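PDB 5NRM: DocCel5: Type I dockerin repeat domain from A. cellulolyticus family 5 endoglucanase WP_010249057 S51I, L52N mutant from Acetivibrio cellulolyticus, which probably anchors its parent family 5 endoglucanase in the cellulosome by binding, as a calcium-loaded dockerin, a type I cohesin of scaffoldin B. Local coordinates for residues L18-L23 / N50-M55; G9-I14 / R56-G61. One frame throughout, in Å; residues are numbered along the deposited sequence.

Interaction 1: L18-L23 / N50-M55; sequences LMRNYL and NDFAIM. With CA (calcium ion), chain D.
M19 and F52 meet where two helices of the dockerin lie nearly antiparallel, their short axes 9.9 Å apart at an angle of 164°. The pair illustrates how a flexible thioether and a rigid ring can share one interface. The M19 chain turns at its last torsion (chi3 69°), which carries the methyl CE back against the opposite backbone, where it rests 3.6 Å from F52 N, beside the peptide that joins D51 to F52. Its CB, nearer the root of the chain, lies near the plane of the F52 ring at the edge, 4.3 Å from CD1. L23 CD1 lies 3.6 Å from F52 CB, at the base of the same side chain. Farther out, the aliphatic part of R20 supports the end of the ring, with CD 3.7 Å from F52 CZ, while the guanidinium plane is inclined by 39° to that of the ring. M55 closes the side near M19 with a sulfur-rich contact, although the modelled approach of the two thioethers is too short to be trusted in detail.

One residue along the helix from F52, D51 closes the second of the two EF-hand-like loops, D40 to D51, and holds its ion in bidentate fashion through OD1 and OD2, each at 2.4 Å from the calcium. D40, N42, D44, S46 and a water complete the site, and N48 N also bonds to D51 OD2. Metal binding by D51 in its first turn probably helps to position the helix that presents F52. Within the fold, helix 13-23 packs against helix 49-59, with F16 stacked on F52; the cohesin chain borders the contact, its Y81 meeting F52 edge-to-face and accepting from R20 NE.

Interaction 2: G9-I14 / R56-G61; sequences GSINSI and RMYLLG. With CA (calcium ion), chain C.
With CG anti to the backbone N (chi1 173°), Y58 extends its ring from helix 49-59 to I11, whose branch methyl CG2 is likewise anti to its own backbone N and directed at that ring. The contact joins the end of this helix to the first EF-hand-like calcium loop of the dockerin, and exemplifies how a metal-binding loop acquires an apolar back. I11 CG2 lies 3.7 Å from Y58 CE2, the two side chains crossing at about a right angle; farther along, I11 CD1 comes to 4.0 Å from Y58 OH. F66, the C-terminal residue, borders both residues.

L59, one position on, packs against the backbone of the loop. Its CD2 is 3.7 Å from I11 O and also touches N12 CA, so a single leucine branch abuts two successive residues, while CD1 faces the carbonyl of N12. Shortly afterwards the helix stops in a Schellman motif at G61, where positive phi favours glycine.

On the metal side, S10 contributes its carbonyl oxygen, 2.3 Å from the calcium, alongside D4, D6, N8 and D15. S13, at the start of helix 13-23, bonds through OG to D36 and T34 of the cohesin chain, which places this loop end beside the partner protein. N12 precedes that helix as its N-cap, and its CB points away from segment 56-61. N12 OD1 accepts from I14 N at 2.9 Å, a bent bond (N-H...O 134°), and takes a second, from a calcium-bound water 2.7 Å from OD1.

Overall arrangement
Both interactions join helix 13-23 to helix 49-59, interaction 2 mainly through the loop that leads into the first, and interaction 1 is nested inside the chain loop closed by interaction 2. Both are buried, but interaction 1 is deeper, its centre about 5 Å from the centre of the chain, against about 9 Å for interaction 2. There, helix faces pack through M19, L23, F52 and the aliphatic part of R20; in interaction 2 a helix end meets a calcium loop, and leucine methyls lean on backbone atoms. D51 gives a bidentate carboxylate, S10 a main-chain carbonyl, and each ion also binds a water. M55 and I11 touch, making the two apolar surfaces continuous, while the cohesin chain lies beside both.

Interaction 1: L18-L23 / N50-M55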
# COMPACT_ATOMS: atom_id res chain seq x y z
N LEU B 18 1.91 -2.86 14.20
CA LEU B 18 2.09 -2.83 15.62
C LEU B 18 0.73 -2.76 16.32
O LEU B 18 0.52 -3.41 17.33
CB LEU B 18 2.94 -1.65 16.06
CG LEU B 18 4.43 -1.79 15.65
CD1 LEU B 18 5.15 -0.50 15.77
CD2 LEU B 18 5.20 -2.82 16.46
N MET B 19 -0.16 -1.96 15.79
CA MET B 19 -1.52 -1.94 16.34
C MET B 19 -2.17 -3.35 16.25
O MET B 19 -2.89 -3.78 17.14
CB MET B 19 -2.35 -0.98 15.58
CG MET B 19 -1.93 0.43 15.80
SD MET B 19 -3.06 1.55 14.97
CE MET B 19 -4.52 1.28 16.03
N ARG B 20 -1.90 -4.07 15.13
CA ARG B 20 -2.47 -5.44 14.99
C ARG B 20 -1.89 -6.34 16.06
O ARG B 20 -2.62 -7.07 16.74
CB ARG B 20 -2.17 -6.01 13.60
CG ARG B 20 -2.82 -7.35 13.30
CD ARG B 20 -4.34 -7.24 13.15
NE ARG B 20 -4.92 -8.56 12.87
CZ ARG B 20 -6.21 -8.85 12.97
NH1 ARG B 20 -7.09 -7.90 13.19
NH2 ARG B 20 -6.63 -10.09 12.77
N ASN B 21 -0.58 -6.25 16.27
CA ASN B 21 0.02 -7.07 17.30
C ASN B 21 -0.51 -6.75 18.67
O ASN B 21 -0.66 -7.67 19.49
CB ASN B 21 1.51 -6.96 17.32
CG ASN B 21 2.17 -7.90 16.37
OD1 ASN B 21 3.29 -7.65 15.91
ND2 ASN B 21 1.50 -8.99 16.07
N TYR B 22 -0.81 -5.47 18.93
CA TYR B 22 -1.37 -5.07 20.23
C TYR B 22 -2.76 -5.71 20.41
O TYR B 22 -3.08 -6.33 21.46
CB TYR B 22 -1.47 -3.54 20.29
CG TYR B 22 -1.95 -2.97 21.62
CD1 TYR B 22 -3.30 -2.90 21.92
CD2 TYR B 22 -1.03 -2.42 22.53
CE1 TYR B 22 -3.74 -2.36 23.12
CE2 TYR B 22 -1.46 -1.86 23.73
CZ TYR B 22 -2.81 -1.85 24.00
OH TYR B 22 -3.30 -1.29 25.15
N LEU B 23 -3.62 -5.56 19.39
CA LEU B 23 -4.96 -6.21 19.40
C LEU B 23 -4.98 -7.68 19.55
O LEU B 23 -5.97 -8.24 20.09
CB LEU B 23 -5.73 -5.97 18.10
CG LEU B 23 -6.02 -4.53 18.01
CD1 LEU B 23 -6.79 -4.35 16.71
CD2 LEU B 23 -6.73 -4.08 19.27
N ASN B 50 -11.50 -1.19 16.61
CA ASN B 50 -12.03 -0.01 15.96
C ASN B 50 -10.92 1.03 15.61
O ASN B 50 -10.97 1.66 14.57
CB ASN B 50 -13.21 0.55 16.74
CG ASN B 50 -14.29 -0.51 17.00
OD1 ASN B 50 -14.06 -1.60 17.56
ND2 ASN B 50 -15.49 -0.20 16.61
N ASP B 51 -9.93 1.20 16.48
CA ASP B 51 -8.81 2.12 16.19
C ASP B 51 -8.03 1.62 15.01
O ASP B 51 -7.53 2.41 14.21
CB ASP B 51 -7.90 2.22 17.42
CG ASP B 51 -8.65 2.70 18.64
OD1 ASP B 51 -9.01 3.90 18.68
OD2 ASP B 51 -8.91 1.87 19.56
N PHE B 52 -7.87 0.31 14.96
CA PHE B 52 -7.19 -0.36 13.83
C PHE B 52 -7.97 -0.13 12.53
O PHE B 52 -7.38 0.26 11.51
CB PHE B 52 -7.10 -1.86 14.16
CG PHE B 52 -6.54 -2.75 13.10
CD1 PHE B 52 -5.19 -2.83 12.88
CD2 PHE B 52 -7.40 -3.52 12.32
CE1 PHE B 52 -4.68 -3.67 11.86
CE2 PHE B 52 -6.89 -4.34 11.32
CZ PHE B 52 -5.54 -4.45 11.12
N ALA B 53 -9.30 -0.31 12.59
CA ALA B 53 -10.14 -0.02 11.43
C ALA B 53 -9.96 1.41 10.95
O ALA B 53 -9.91 1.64 9.73
CB ALA B 53 -11.61 -0.28 11.72
N ILE B 54 -9.87 2.36 11.86
CA ILE B 54 -9.68 3.77 11.54
C ILE B 54 -8.30 4.03 10.91
O ILE B 54 -8.22 4.83 9.94
CB ILE B 54 -9.92 4.70 12.76
CG1 ILE B 54 -11.39 4.80 13.14
CG2 ILE B 54 -9.38 6.12 12.59
CD1 ILE B 54 -11.65 5.37 14.54
N MET B 55 -7.26 3.43 11.45
CA MET B 55 -5.93 3.60 10.86
C MET B 55 -5.96 3.10 9.42
O MET B 55 -5.29 3.71 8.54
CB MET B 55 -4.74 2.99 11.66
CG MET B 55 -3.28 3.51 11.10
SD MET B 55 -2.07 2.59 12.06
CE MET B 55 -2.00 3.93 13.31
CA CA D . -10.14 3.49 20.80
O HOH W 1 -11.90 1.69 20.46

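Interaction 2: G9-I14 / R56-G61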
# COMPACT_ATOMS: atom_id res chain seq x y z
N GLY B 9 7.93 9.27 13.40
CA GLY B 9 7.63 10.54 12.73
C GLY B 9 6.59 10.42 11.61
O GLY B 9 6.07 11.45 11.19
N SER B 10 6.27 9.22 11.15
CA SER B 10 5.31 9.05 10.08
C SER B 10 4.33 7.98 10.47
O SER B 10 4.68 7.04 11.22
CB SER B 10 6.04 8.62 8.83
OG SER B 10 5.10 8.44 7.73
N ILE B 11 3.09 8.10 9.97
CA ILE B 11 2.06 7.07 10.20
C ILE B 11 2.07 6.16 8.98
O ILE B 11 1.81 6.62 7.85
CB ILE B 11 0.67 7.74 10.36
CG1 ILE B 11 0.63 8.70 11.58
CG2 ILE B 11 -0.38 6.63 10.47
CD1 ILE B 11 -0.49 9.66 11.47
N ASN B 12 2.35 4.87 9.17
CA ASN B 12 2.49 3.98 8.04
C ASN B 12 2.11 2.55 8.41
O ASN B 12 1.53 2.31 9.48
CB ASN B 12 3.92 4.11 7.43
CG ASN B 12 5.03 3.63 8.38
OD1 ASN B 12 4.82 2.73 9.20
ND2 ASN B 12 6.22 4.20 8.22
N SER B 13 2.34 1.63 7.48
CA SER B 13 1.86 0.28 7.66
C SER B 13 2.60 -0.51 8.76
O SER B 13 2.09 -1.51 9.26
CB SER B 13 1.95 -0.50 6.32
OG SER B 13 3.30 -0.56 5.84
N ILE B 14 3.76 -0.02 9.16
CA ILE B 14 4.43 -0.61 10.35
C ILE B 14 3.70 -0.19 11.66
O ILE B 14 3.51 -1.03 12.53
CB ILE B 14 5.94 -0.32 10.37
CG1 ILE B 14 6.60 -1.10 9.18
CG2 ILE B 14 6.50 -0.63 11.73
CD1 ILE B 14 8.09 -0.83 8.95
N ARG B 56 -6.66 1.98 9.17
CA ARG B 56 -6.75 1.43 7.80
C ARG B 56 -7.39 2.48 6.88
O ARG B 56 -6.88 2.74 5.80
CB ARG B 56 -7.54 0.08 7.73
CG ARG B 56 -7.72 -0.47 6.28
CD ARG B 56 -8.28 -1.92 6.26
NE ARG B 56 -8.61 -2.49 4.91
CZ ARG B 56 -7.83 -3.39 4.23
NH1 ARG B 56 -6.65 -3.87 4.75
NH2 ARG B 56 -8.20 -3.78 3.05
N MET B 57 -8.47 3.12 7.33
CA MET B 57 -9.13 4.16 6.52
C MET B 57 -8.16 5.30 6.23
O MET B 57 -8.11 5.81 5.13
CB MET B 57 -10.34 4.74 7.21
CG MET B 57 -11.46 3.75 7.33
SD MET B 57 -12.76 4.33 8.50
CE MET B 57 -13.02 6.06 8.07
N TYR B 58 -7.36 5.70 7.22
CA TYR B 58 -6.38 6.77 7.02
C TYR B 58 -5.31 6.40 5.99
O TYR B 58 -4.95 7.19 5.08
CB TYR B 58 -5.73 7.20 8.37
CG TYR B 58 -4.62 8.18 8.24
CD1 TYR B 58 -4.87 9.54 8.19
CD2 TYR B 58 -3.31 7.75 8.16
CE1 TYR B 58 -3.82 10.44 8.05
CE2 TYR B 58 -2.27 8.64 8.02
CZ TYR B 58 -2.57 9.99 7.98
OH TYR B 58 -1.47 10.81 7.80
N LEU B 59 -4.78 5.19 6.13
CA LEU B 59 -3.72 4.75 5.24
C LEU B 59 -4.25 4.55 3.82
O LEU B 59 -3.45 4.68 2.88
CB LEU B 59 -3.13 3.44 5.77
CG LEU B 59 -2.30 3.67 7.04
CD1 LEU B 59 -1.87 2.31 7.64
CD2 LEU B 59 -1.08 4.57 6.80
N LEU B 60 -5.54 4.27 3.69
CA LEU B 60 -6.18 4.19 2.37
C LEU B 60 -6.65 5.54 1.79
O LEU B 60 -7.28 5.57 0.76
CB LEU B 60 -7.31 3.15 2.33
CG LEU B 60 -6.82 1.70 2.42
CD1 LEU B 60 -7.97 0.73 2.69
CD2 LEU B 60 -6.00 1.34 1.22
N GLY B 61 -6.40 6.63 2.50
CA GLY B 61 -6.83 7.94 2.08
C GLY B 61 -8.34 8.19 2.10
O GLY B 61 -8.87 9.08 1.40
CA CA C . 5.39 5.43 12.64
O HOH W 2 6.25 3.60 11.34